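Local coordinates for thiol peroxidase (Mycobacterium tuberculosis, PDB 1Y25), which probably reduces hydrogen peroxide and organic hydroperoxides to water and alcohols at the expense of thioredoxin, protecting the cell against oxidative stress, at residues T5-A10 with E149-P154; D40-K45 with G75-C80. The protein carries 1 engineered substitution. All blocks are in the same frame, centred on the assembly; numbering follows the deposited sequence.

Contact 1 (T5-A10 with E149-P154); sequences TLRGNA and EIAQEP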
ATOM      1  N   THR A   5      -1.216 -21.745  -4.359  1.00 29.95           N
ATOM      2  CA  THR A   5      -1.182 -23.224  -4.293  1.00 30.01           C
ATOM      3  C   THR A   5       0.204 -23.703  -3.896  1.00 31.08           C
ATOM      4  O   THR A   5       1.198 -23.010  -4.137  1.00 30.39           O
ATOM      5  CB  THR A   5      -1.595 -23.895  -5.613  1.00 31.06           C
ATOM      6  OG1 THR A   5      -0.786 -23.399  -6.680  1.00 28.05           O
ATOM      7  CG2 THR A   5      -3.079 -23.681  -5.933  1.00 26.69           C
ATOM      8  N   LEU A   6       0.250 -24.836  -3.181  1.00 30.95           N
ATOM      9  CA  LEU A   6       1.449 -25.572  -2.975  1.00 31.23           C
ATOM     10  C   LEU A   6       1.267 -26.978  -3.590  1.00 31.76           C
ATOM     11  O   LEU A   6       0.461 -27.779  -3.118  1.00 32.52           O
ATOM     12  CB  LEU A   6       1.824 -25.623  -1.476  1.00 31.06           C
ATOM     13  CG  LEU A   6       2.934 -26.612  -1.040  1.00 31.93           C
ATOM     14  CD1 LEU A   6       4.313 -26.228  -1.566  1.00 31.83           C
ATOM     15  CD2 LEU A   6       2.984 -26.858   0.525  1.00 31.32           C
ATOM     16  N   ARG A   7       2.028 -27.256  -4.648  1.00 32.40           N
ATOM     17  CA  ARG A   7       1.903 -28.493  -5.433  1.00 34.58           C
ATOM     18  C   ARG A   7       0.441 -28.768  -5.758  1.00 33.47           C
ATOM     19  O   ARG A   7      -0.062 -29.854  -5.535  1.00 35.00           O
ATOM     20  CB  ARG A   7       2.620 -29.652  -4.700  1.00 34.54           C
ATOM     21  CG  ARG A   7       3.934 -29.099  -4.059  1.00 37.18           C
ATOM     22  CD  ARG A   7       5.024 -30.075  -3.823  1.00 39.36           C
ATOM     23  NE  ARG A   7       6.022 -29.462  -2.926  1.00 42.39           N
ATOM     24  CZ  ARG A   7       7.109 -28.777  -3.306  1.00 42.52           C
ATOM     25  NH1 ARG A   7       7.460 -28.629  -4.601  1.00 42.42           N
ATOM     26  NH2 ARG A   7       7.884 -28.270  -2.355  1.00 43.54           N
ATOM     27  N   GLY A   8      -0.231 -27.729  -6.238  1.00 33.48           N
ATOM     28  CA  GLY A   8      -1.653 -27.781  -6.608  1.00 33.33           C
ATOM     29  C   GLY A   8      -2.652 -27.544  -5.465  1.00 32.60           C
ATOM     30  O   GLY A   8      -3.853 -27.353  -5.686  1.00 32.82           O
ATOM     31  N   ASN A   9      -2.175 -27.581  -4.228  1.00 32.82           N
ATOM     32  CA  ASN A   9      -3.088 -27.596  -3.097  1.00 32.38           C
ATOM     33  C   ASN A   9      -3.272 -26.187  -2.583  1.00 31.27           C
ATOM     34  O   ASN A   9      -2.294 -25.501  -2.330  1.00 31.10           O
ATOM     35  CB  ASN A   9      -2.600 -28.574  -2.006  1.00 32.69           C
ATOM     36  CG  ASN A   9      -2.721 -30.065  -2.438  1.00 33.58           C
ATOM     37  OD1 ASN A   9      -1.925 -30.924  -2.017  1.00 36.68           O
ATOM     38  ND2 ASN A   9      -3.708 -30.360  -3.265  1.00 32.13           N
ATOM     39  N   ALA A  10      -4.528 -25.777  -2.420  1.00 31.15           N
ATOM     40  CA  ALA A  10      -4.902 -24.395  -2.008  1.00 31.67           C
ATOM     41  C   ALA A  10      -4.351 -24.040  -0.666  1.00 31.14           C
ATOM     42  O   ALA A  10      -4.571 -24.785   0.281  1.00 31.16           O
ATOM     43  CB  ALA A  10      -6.413 -24.222  -1.959  1.00 32.02           C
ATOM     44  N   GLU A 149       1.885 -20.321  -7.535  1.00 25.98           N
ATOM     45  CA  GLU A 149       2.219 -21.629  -7.069  1.00 26.54           C
ATOM     46  C   GLU A 149       3.573 -21.536  -6.436  1.00 26.93           C
ATOM     47  O   GLU A 149       4.474 -21.000  -7.059  1.00 25.71           O
ATOM     48  CB  GLU A 149       2.266 -22.609  -8.279  1.00 26.62           C
ATOM     49  CG  GLU A 149       3.003 -23.929  -8.097  1.00 25.03           C
ATOM     50  CD  GLU A 149       2.492 -24.762  -6.931  1.00 27.54           C
ATOM     51  OE1 GLU A 149       3.311 -25.093  -6.017  1.00 24.40           O
ATOM     52  OE2 GLU A 149       1.269 -25.092  -6.919  1.00 27.38           O
ATOM     53  N   ILE A 150       3.719 -22.104  -5.225  1.00 27.81           N
ATOM     54  CA  ILE A 150       5.005 -22.091  -4.487  1.00 28.15           C
ATOM     55  C   ILE A 150       6.192 -22.766  -5.256  1.00 27.86           C
ATOM     56  O   ILE A 150       7.292 -22.217  -5.313  1.00 27.11           O
ATOM     57  CB  ILE A 150       4.817 -22.720  -3.109  1.00 28.98           C
ATOM     58  CG1 ILE A 150       3.986 -21.792  -2.235  1.00 30.77           C
ATOM     59  CG2 ILE A 150       6.205 -22.935  -2.363  1.00 29.83           C
ATOM     60  CD1 ILE A 150       4.835 -20.721  -1.543  1.00 29.87           C
ATOM     61  N   ALA A 151       5.929 -23.915  -5.875  1.00 27.16           N
ATOM     62  CA  ALA A 151       6.860 -24.627  -6.724  1.00 26.87           C
ATOM     63  C   ALA A 151       7.345 -23.829  -7.950  1.00 26.20           C
ATOM     64  O   ALA A 151       8.238 -24.239  -8.581  1.00 27.89           O
ATOM     65  CB  ALA A 151       6.264 -26.009  -7.163  1.00 26.92           C
ATOM     66  N   GLN A 152       6.794 -22.680  -8.255  1.00 27.23           N
ATOM     67  CA  GLN A 152       7.115 -21.919  -9.456  1.00 26.86           C
ATOM     68  C   GLN A 152       8.087 -20.770  -9.074  1.00 26.28           C
ATOM     69  O   GLN A 152       8.099 -20.237  -7.956  1.00 24.34           O
ATOM     70  CB  GLN A 152       5.799 -21.310  -9.963  1.00 29.06           C
ATOM     71  CG  GLN A 152       5.771 -20.519 -11.305  1.00 27.78           C
ATOM     72  CD  GLN A 152       4.391 -19.868 -11.587  1.00 29.71           C
ATOM     73  OE1 GLN A 152       4.262 -18.597 -11.847  1.00 27.59           O
ATOM     74  NE2 GLN A 152       3.355 -20.716 -11.533  1.00 28.55           N
ATOM     75  N   GLU A 153       8.926 -20.399 -10.021  1.00 26.17           N
ATOM     76  CA  GLU A 153       9.874 -19.339  -9.850  1.00 25.44           C
ATOM     77  C   GLU A 153       9.208 -18.017 -10.110  1.00 23.58           C
ATOM     78  O   GLU A 153       8.210 -17.908 -10.842  1.00 24.05           O
ATOM     79  CB  GLU A 153      11.079 -19.534 -10.775  1.00 27.15           C
ATOM     80  CG  GLU A 153      12.056 -20.654 -10.444  1.00 27.30           C
ATOM     81  CD  GLU A 153      13.201 -20.644 -11.473  1.00 26.42           C
ATOM     82  OE1 GLU A 153      13.758 -19.614 -11.773  1.00 25.02           O
ATOM     83  OE2 GLU A 153      13.592 -21.675 -11.975  1.00 29.14           O
ATOM     84  N   PRO A 154       9.773 -16.958  -9.528  1.00 23.01           N
ATOM     85  CA  PRO A 154       9.216 -15.675  -9.818  1.00 23.57           C
ATOM     86  C   PRO A 154       9.570 -15.163 -11.228  1.00 22.65           C
ATOM     87  O   PRO A 154      10.455 -15.678 -11.948  1.00 18.26           O
ATOM     88  CB  PRO A 154       9.799 -14.768  -8.740  1.00 25.15           C
ATOM     89  CG  PRO A 154      11.039 -15.449  -8.306  1.00 23.81           C
ATOM     90  CD  PRO A 154      10.942 -16.895  -8.648  1.00 22.01           C
TER

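Contact 2 (D40-K45 with G75-C80); sequences DQFRGK and GATVLC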
ATOM      1  N   ASP A  40      14.197   2.340   5.815  1.00 30.47           N
ATOM      2  CA  ASP A  40      14.759   3.654   5.647  1.00 30.86           C
ATOM      3  C   ASP A  40      16.082   3.601   4.892  1.00 31.12           C
ATOM      4  O   ASP A  40      16.261   4.388   3.997  1.00 30.63           O
ATOM      5  CB  ASP A  40      14.984   4.318   7.016  1.00 31.41           C
ATOM      6  CG  ASP A  40      13.664   4.594   7.744  1.00 35.69           C
ATOM      7  OD1 ASP A  40      12.619   4.863   7.088  1.00 33.29           O
ATOM      8  OD2 ASP A  40      13.679   4.527   8.990  1.00 43.75           O
ATOM      9  N   GLN A  41      16.978   2.630   5.176  1.00 30.70           N
ATOM     10  CA  GLN A  41      18.281   2.691   4.532  1.00 29.70           C
ATOM     11  C   GLN A  41      18.238   2.624   3.030  1.00 29.64           C
ATOM     12  O   GLN A  41      19.251   2.915   2.400  1.00 28.40           O
ATOM     13  CB  GLN A  41      19.237   1.650   5.080  1.00 30.06           C
ATOM     14  CG  GLN A  41      19.009   0.216   4.566  1.00 28.76           C
ATOM     15  CD  GLN A  41      19.749  -0.790   5.444  1.00 29.36           C
ATOM     16  OE1 GLN A  41      19.584  -0.791   6.671  1.00 25.26           O
ATOM     17  NE2 GLN A  41      20.565  -1.635   4.820  1.00 27.29           N
ATOM     18  N   PHE A  42      17.071   2.316   2.437  1.00 30.10           N
ATOM     19  CA  PHE A  42      16.935   2.196   0.962  1.00 31.01           C
ATOM     20  C   PHE A  42      16.271   3.378   0.295  1.00 33.07           C
ATOM     21  O   PHE A  42      16.155   3.402  -0.928  1.00 34.59           O
ATOM     22  CB  PHE A  42      16.169   0.922   0.575  1.00 30.30           C
ATOM     23  CG  PHE A  42      16.744  -0.333   1.189  1.00 30.89           C
ATOM     24  CD1 PHE A  42      16.134  -0.921   2.268  1.00 27.62           C
ATOM     25  CD2 PHE A  42      17.932  -0.882   0.706  1.00 29.28           C
ATOM     26  CE1 PHE A  42      16.677  -2.035   2.845  1.00 26.27           C
ATOM     27  CE2 PHE A  42      18.462  -2.028   1.281  1.00 28.13           C
ATOM     28  CZ  PHE A  42      17.871  -2.579   2.340  1.00 27.24           C
ATOM     29  N   ARG A  43      15.867   4.361   1.082  1.00 34.26           N
ATOM     30  CA  ARG A  43      15.102   5.447   0.551  1.00 36.33           C
ATOM     31  C   ARG A  43      16.047   6.230  -0.381  1.00 34.42           C
ATOM     32  O   ARG A  43      17.194   6.395  -0.073  1.00 33.39           O
ATOM     33  CB  ARG A  43      14.465   6.275   1.684  1.00 37.40           C
ATOM     34  CG  ARG A  43      15.195   7.589   2.043  1.00 41.35           C
ATOM     35  CD  ARG A  43      14.259   8.662   2.827  1.00 43.18           C
ATOM     36  NE  ARG A  43      15.033   9.372   3.863  1.00 47.24           N
ATOM     37  CZ  ARG A  43      15.912  10.347   3.615  1.00 52.60           C
ATOM     38  NH1 ARG A  43      16.080  10.741   2.345  1.00 56.28           N
ATOM     39  NH2 ARG A  43      16.619  10.940   4.619  1.00 50.82           N
ATOM     40  N   GLY A  44      15.564   6.627  -1.549  1.00 33.39           N
ATOM     41  CA  GLY A  44      16.392   7.298  -2.539  1.00 33.26           C
ATOM     42  C   GLY A  44      16.744   6.377  -3.687  1.00 33.14           C
ATOM     43  O   GLY A  44      17.151   6.854  -4.747  1.00 32.76           O
ATOM     44  N   LYS A  45      16.600   5.058  -3.506  1.00 32.37           N
ATOM     45  CA  LYS A  45      16.901   4.142  -4.615  1.00 32.10           C
ATOM     46  C   LYS A  45      15.856   3.092  -4.639  1.00 30.09           C
ATOM     47  O   LYS A  45      15.178   2.926  -3.653  1.00 30.66           O
ATOM     48  CB  LYS A  45      18.306   3.519  -4.495  1.00 33.62           C
ATOM     49  CG  LYS A  45      18.884   2.826  -5.787  1.00 34.32           C
ATOM     50  CD  LYS A  45      20.044   1.830  -5.467  1.00 36.49           C
ATOM     51  CE  LYS A  45      21.002   1.625  -6.699  1.00 39.18           C
ATOM     52  NZ  LYS A  45      21.259   0.178  -7.065  1.00 41.49           N
ATOM     53  N   GLY A  75      24.028  -3.683 -11.003  1.00 43.03           N
ATOM     54  CA  GLY A  75      24.278  -3.081  -9.668  1.00 41.99           C
ATOM     55  C   GLY A  75      23.007  -2.682  -8.893  1.00 41.25           C
ATOM     56  O   GLY A  75      23.019  -1.815  -7.987  1.00 41.26           O
ATOM     57  N   ALA A  76      21.889  -3.307  -9.270  1.00 39.50           N
ATOM     58  CA  ALA A  76      20.602  -3.164  -8.625  1.00 37.92           C
ATOM     59  C   ALA A  76      20.653  -3.672  -7.140  1.00 35.92           C
ATOM     60  O   ALA A  76      21.399  -4.610  -6.831  1.00 34.46           O
ATOM     61  CB  ALA A  76      19.619  -3.974  -9.431  1.00 38.12           C
ATOM     62  N   THR A  77      19.891  -3.042  -6.243  1.00 34.14           N
ATOM     63  CA  THR A  77      19.738  -3.565  -4.861  1.00 33.21           C
ATOM     64  C   THR A  77      18.638  -4.623  -4.679  1.00 31.41           C
ATOM     65  O   THR A  77      17.431  -4.357  -4.866  1.00 29.67           O
ATOM     66  CB  THR A  77      19.611  -2.423  -3.878  1.00 33.48           C
ATOM     67  OG1 THR A  77      20.578  -1.452  -4.266  1.00 33.56           O
ATOM     68  CG2 THR A  77      19.864  -2.861  -2.436  1.00 33.54           C
ATOM     69  N   VAL A  78      19.088  -5.853  -4.382  1.00 30.02           N
ATOM     70  CA  VAL A  78      18.172  -6.998  -4.184  1.00 28.93           C
ATOM     71  C   VAL A  78      18.369  -7.538  -2.792  1.00 27.73           C
ATOM     72  O   VAL A  78      19.452  -7.944  -2.398  1.00 27.69           O
ATOM     73  CB  VAL A  78      18.386  -8.155  -5.247  1.00 28.99           C
ATOM     74  CG1 VAL A  78      17.490  -9.284  -5.003  1.00 24.27           C
ATOM     75  CG2 VAL A  78      18.183  -7.592  -6.659  1.00 29.52           C
ATOM     76  N   LEU A  79      17.265  -7.574  -2.071  1.00 26.71           N
ATOM     77  CA  LEU A  79      17.212  -8.043  -0.711  1.00 26.13           C
ATOM     78  C   LEU A  79      16.464  -9.378  -0.745  1.00 25.41           C
ATOM     79  O   LEU A  79      15.335  -9.491  -1.231  1.00 23.60           O
ATOM     80  CB  LEU A  79      16.428  -7.022   0.150  1.00 25.72           C
ATOM     81  CG  LEU A  79      16.639  -6.964   1.632  1.00 28.26           C
ATOM     82  CD1 LEU A  79      18.047  -6.525   1.900  1.00 30.93           C
ATOM     83  CD2 LEU A  79      15.677  -6.090   2.395  1.00 28.14           C
ATOM     84  N   CYS A  80      17.072 -10.364  -0.150  1.00 24.70           N
ATOM     85  CA  CYS A  80      16.567 -11.679  -0.144  1.00 25.22           C
ATOM     86  C   CYS A  80      15.929 -11.952   1.220  1.00 24.60           C
ATOM     87  O   CYS A  80      16.659 -12.111   2.199  1.00 26.34           O
ATOM     88  CB  CYS A  80      17.715 -12.656  -0.476  1.00 25.19           C
ATOM     89  SG  CYS A  80      18.067 -12.732  -2.214  1.00 27.07           S
TER
HETATM   90  O   HOH W   1      18.211  -0.855  -7.130  1.00 45.06           O

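Contact 1 (T5-A10 with E149-P154)
The carboxylate of Glu149 is met on opposite faces at OE2: the hydroxyl of Thr5 comes down from above, with OG1 2.7 Å from OE2 and 48° out of the carboxylate plane, while Gly8 N approaches from the other face on the syn side, 3.1 Å from the same oxygen. OE1 is gripped twice as well. Arg7 N reaches it on the syn side, closer to the plane, at 2.9 Å, and within its own turn Ala151 N donates to the anti lone pair of Glu149 OE1, also over 2.9 Å. The other flat group, the Arg7 guanidinium, has the methyl of Ala151 placed obliquely, CB 3.9 Å from NH1.

Four donors thus hold one carboxylate. The acid gets there by leaving the backbone with CG opposite its N (chi1 162°) and then bending at chi2 (56°), which brings the carboxylate alongside the amides of the turn. Arg7 and Gly8 are the two central residues of the type I' turn from Leu6 to Asn9 that joins strands 3-6 and 9-12, and both backbone N-H groups of that bend point at the acid. A backbone bond from Ile150 N to Thr5 O, 2.9 Å, is part of a single bridge between Thr5 and Glu149; Thr5 also pairs through its backbone with Pro148. Beside it Leu6 CD1 lies 3.9 Å from Ile150 CB, the apolar part of the contact, and Leu6 also rests on Met124. Ile150 O accepts from Arg130, and the Ile150 side chain lies about 7 Å from that of Ser60, the engineered replacement at the predicted peroxidatic position.

With three of the four donors being backbone amides, the carboxylate is probably stabilised as the anion, and it clamps the tip of the N-terminal hairpin to the loop before helix 156-163.

Contact 2 (D40-K45 with G75-C80)
Lys45 NZ lies 2.8 Å from Gly75 O and 3.3 Å from Thr77 OG1, both weak hydrogen bonds. A water adds a third link: it accepts from Lys45 NZ at 3.2 Å and from Thr77 N at 2.9 Å, bridging the ammonium group to the backbone. The lysine chain runs out nearly extended and turns at chi4 (-129°), bringing NZ beside the carbonyl of Gly75, just past the end of helix 58-74.

Farther along, the contact is apolar. The methyl CG2 of Thr77 approaches the Phe42 ring obliquely, 4.1 Å from CE2. Leu79 crosses that side chain at about a right angle, its CD1 4.0 Å from CZ. Thr77 serves both halves, its hydroxyl turned to the lysine and its methyl to the ring; Gln41 CG sits over the ring centre, 3.6 Å above the plane. Phe42 and Leu79 also share Phe27.

The turn before strand 47-51 is thereby laid against the beginning of strand 78-82, its parallel neighbour in the thioredoxin-fold sheet. The ammonium is held by dipoles, and Gly75 O lies where the C-terminal end of the helix would probably favour a positive charge.

From the N terminus the chain forms the hairpin of strands 3-6 and 9-12, whose tip is one half of contact 1. It then passes through strands 28-30 and 36-38 to the turn at 40-45; strand 47-51 and helix 58-74, the first two elements of a beta-alpha-beta crossover, fill the short loop that contact 2 closes at 75-80. The remaining strands follow before 149-154 meets the hairpin, so contact 1 closes a far longer loop with contact 2 nested inside. Their centres are 28 Å apart on opposite sides of the chain's centre: one ties the N-terminal hairpin to the approach to helix 156-163, the other the turn leading into strand 47-51 to the segment entering strand 78-82.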